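Mevalonate kinase (Staphylococcus aureus, PDB 2X7I) probably catalyses the ATP-dependent phosphorylation of mevalonate to phosphomevalonate. Local coordinates at residues K131-E136 / I146-I151. Residues are numbered along the deposited sequence; the frame is centred on the assembly and turned at random.
Sequences KANWAE and IDTQTI
Two consecutive helices of the GHMP kinase N-terminal domain, 125-140 and 145-153, form an antiparallel helix pair joined by a short turn, in which T148 of the second fits among A132, N133 and E136 of the first. The segments run roughly antiparallel, at 142°, with their axes 10.1 Å apart at closest approach. T148 points at helix 125-140 and puts its methyl and its hydroxyl on different partners. The methyl, CG2, lies anti to its own backbone N and rests 3.8 Å from A132 CB; the small alanine leaves room for it. The hydroxyl branch turns toward E136, whose chain, extended beyond CG (chi2 157°), comes from the opposite direction and brings its carboxylate to the threonine. T148 OG1 and E136 OE2 are 2.6 Å apart, close enough for a hydrogen bond, although the single hydroxyl proton can also go to the carbonyl oxygen of S144. The other carboxylate oxygen, OE1, accepts the backbone N-H of S144, so this buried glutamate ties the turn between the helices to helix 125-140 while its side chain also packs on A105 and A108 of helix 103-119. T148 lies next in sequence to D147, which forms a salt bridge with K14, an arrangement consistent with the Asp-Lys pair at the active site of mevalonate kinases. The side chain of N133 crosses beside the threonine, its CG 3.8 Å from T148 OG1.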
loop_
_atom_site.group_PDB
_atom_site.type_symbol
_atom_site.label_atom_id
_atom_site.label_comp_id
_atom_site.label_asym_id
_atom_site.label_seq_id
_atom_site.Cartn_x
_atom_site.Cartn_y
_atom_site.Cartn_z
ATOM N N LYS A 131 -5.343 -11.062 -14.060
ATOM C CA LYS A 131 -3.934 -11.225 -14.401
ATOM C C LYS A 131 -3.007 -10.736 -13.287
ATOM O O LYS A 131 -1.965 -11.327 -13.045
ATOM C CB LYS A 131 -3.607 -10.500 -15.707
ATOM C CG LYS A 131 -4.123 -11.186 -16.961
ATOM C CD LYS A 131 -3.134 -12.229 -17.488
ATOM C CE LYS A 131 -3.381 -12.539 -18.971
ATOM N NZ LYS A 131 -2.763 -13.835 -19.415
ATOM N N ALA A 132 -3.386 -9.653 -12.617
ATOM C CA ALA A 132 -2.591 -9.142 -11.505
ATOM C C ALA A 132 -2.626 -10.121 -10.328
ATOM O O ALA A 132 -1.596 -10.380 -9.711
ATOM C CB ALA A 132 -3.071 -7.757 -11.074
ATOM N N ASN A 133 -3.797 -10.666 -10.018
ATOM C CA ASN A 133 -3.902 -11.630 -8.921
ATOM C C ASN A 133 -3.063 -12.873 -9.233
ATOM O O ASN A 133 -2.357 -13.368 -8.362
ATOM C CB ASN A 133 -5.373 -11.981 -8.596
ATOM C CG ASN A 133 -6.073 -10.894 -7.746
ATOM O OD1 ASN A 133 -7.146 -10.397 -8.098
ATOM N ND2 ASN A 133 -5.465 -10.538 -6.624
ATOM N N TRP A 134 -3.084 -13.322 -10.490
ATOM C CA TRP A 134 -2.258 -14.455 -10.916
ATOM C C TRP A 134 -0.758 -14.155 -10.834
ATOM O O TRP A 134 0.036 -15.021 -10.437
ATOM C CB TRP A 134 -2.621 -14.928 -12.336
ATOM C CG TRP A 134 -4.097 -15.282 -12.545
ATOM C CD1 TRP A 134 -5.084 -15.373 -11.586
ATOM C CD2 TRP A 134 -4.732 -15.595 -13.796
ATOM N NE1 TRP A 134 -6.284 -15.698 -12.173
ATOM C CE2 TRP A 134 -6.094 -15.846 -13.524
ATOM C CE3 TRP A 134 -4.282 -15.670 -15.121
ATOM C CZ2 TRP A 134 -7.010 -16.179 -14.530
ATOM C CZ3 TRP A 134 -5.193 -16.005 -16.119
ATOM C CH2 TRP A 134 -6.544 -16.251 -15.815
ATOM N N ALA A 135 -0.371 -12.932 -11.190
ATOM C CA ALA A 135 1.047 -12.524 -11.160
ATOM C C ALA A 135 1.583 -12.440 -9.727
ATOM O O ALA A 135 2.706 -12.856 -9.454
ATOM C CB ALA A 135 1.256 -11.198 -11.896
ATOM N N GLU A 136 0.770 -11.905 -8.827
ATOM C CA GLU A 136 1.081 -11.893 -7.397
ATOM C C GLU A 136 1.332 -13.305 -6.855
ATOM O O GLU A 136 2.317 -13.539 -6.162
ATOM C CB GLU A 136 -0.053 -11.245 -6.621
ATOM C CG GLU A 136 -0.217 -9.763 -6.911
ATOM C CD GLU A 136 -1.608 -9.269 -6.598
ATOM O OE1 GLU A 136 -2.235 -9.811 -5.671
ATOM O OE2 GLU A 136 -2.071 -8.334 -7.275
ATOM N N ILE A 146 -8.088 -7.827 -1.906
ATOM C CA ILE A 146 -8.423 -6.468 -1.470
ATOM C C ILE A 146 -7.453 -5.425 -2.045
ATOM O O ILE A 146 -7.891 -4.380 -2.513
ATOM C CB ILE A 146 -8.525 -6.350 0.079
ATOM C CG1 ILE A 146 -9.130 -4.999 0.463
ATOM C CG2 ILE A 146 -7.161 -6.540 0.750
ATOM C CD1 ILE A 146 -9.661 -4.928 1.911
ATOM N N ASP A 147 -6.151 -5.725 -2.021
ATOM C CA ASP A 147 -5.126 -4.803 -2.522
ATOM C C ASP A 147 -5.326 -4.575 -4.023
ATOM O O ASP A 147 -5.366 -3.444 -4.474
ATOM C CB ASP A 147 -3.706 -5.339 -2.291
ATOM C CG ASP A 147 -3.334 -5.491 -0.805
ATOM O OD1 ASP A 147 -4.208 -5.345 0.084
ATOM O OD2 ASP A 147 -2.136 -5.775 -0.533
ATOM N N THR A 148 -5.483 -5.649 -4.783
ATOM C CA THR A 148 -5.633 -5.532 -6.225
ATOM C C THR A 148 -6.908 -4.763 -6.619
ATOM O O THR A 148 -6.879 -3.912 -7.503
ATOM C CB THR A 148 -5.627 -6.912 -6.918
ATOM O OG1 THR A 148 -4.462 -7.644 -6.520
ATOM C CG2 THR A 148 -5.632 -6.751 -8.436
ATOM N N GLN A 149 -8.019 -5.066 -5.965
ATOM C CA GLN A 149 -9.272 -4.387 -6.267
ATOM C C GLN A 149 -9.219 -2.901 -5.880
ATOM O O GLN A 149 -9.666 -2.049 -6.639
ATOM C CB GLN A 149 -10.452 -5.098 -5.591
ATOM C CG GLN A 149 -11.801 -4.381 -5.721
ATOM C CD GLN A 149 -12.259 -4.173 -7.161
ATOM O OE1 GLN A 149 -11.697 -4.747 -8.091
ATOM N NE2 GLN A 149 -13.305 -3.353 -7.343
ATOM N N THR A 150 -8.656 -2.586 -4.718
ATOM C CA THR A 150 -8.524 -1.185 -4.299
ATOM C C THR A 150 -7.652 -0.416 -5.285
ATOM O O THR A 150 -8.019 0.668 -5.725
ATOM C CB THR A 150 -7.917 -1.072 -2.885
ATOM O OG1 THR A 150 -8.707 -1.832 -1.958
ATOM C CG2 THR A 150 -7.855 0.378 -2.438
ATOM N N ILE A 151 -6.512 -0.994 -5.642
ATOM C CA ILE A 151 -5.578 -0.376 -6.578
ATOM C C ILE A 151 -6.173 -0.175 -7.981
ATOM O O ILE A 151 -6.149 0.933 -8.503
ATOM C CB ILE A 151 -4.265 -1.190 -6.681
ATOM C CG1 ILE A 151 -3.455 -1.052 -5.391
ATOM C CG2 ILE A 151 -3.404 -0.703 -7.838
ATOM C CD1 ILE A 151 -2.305 -2.015 -5.325
#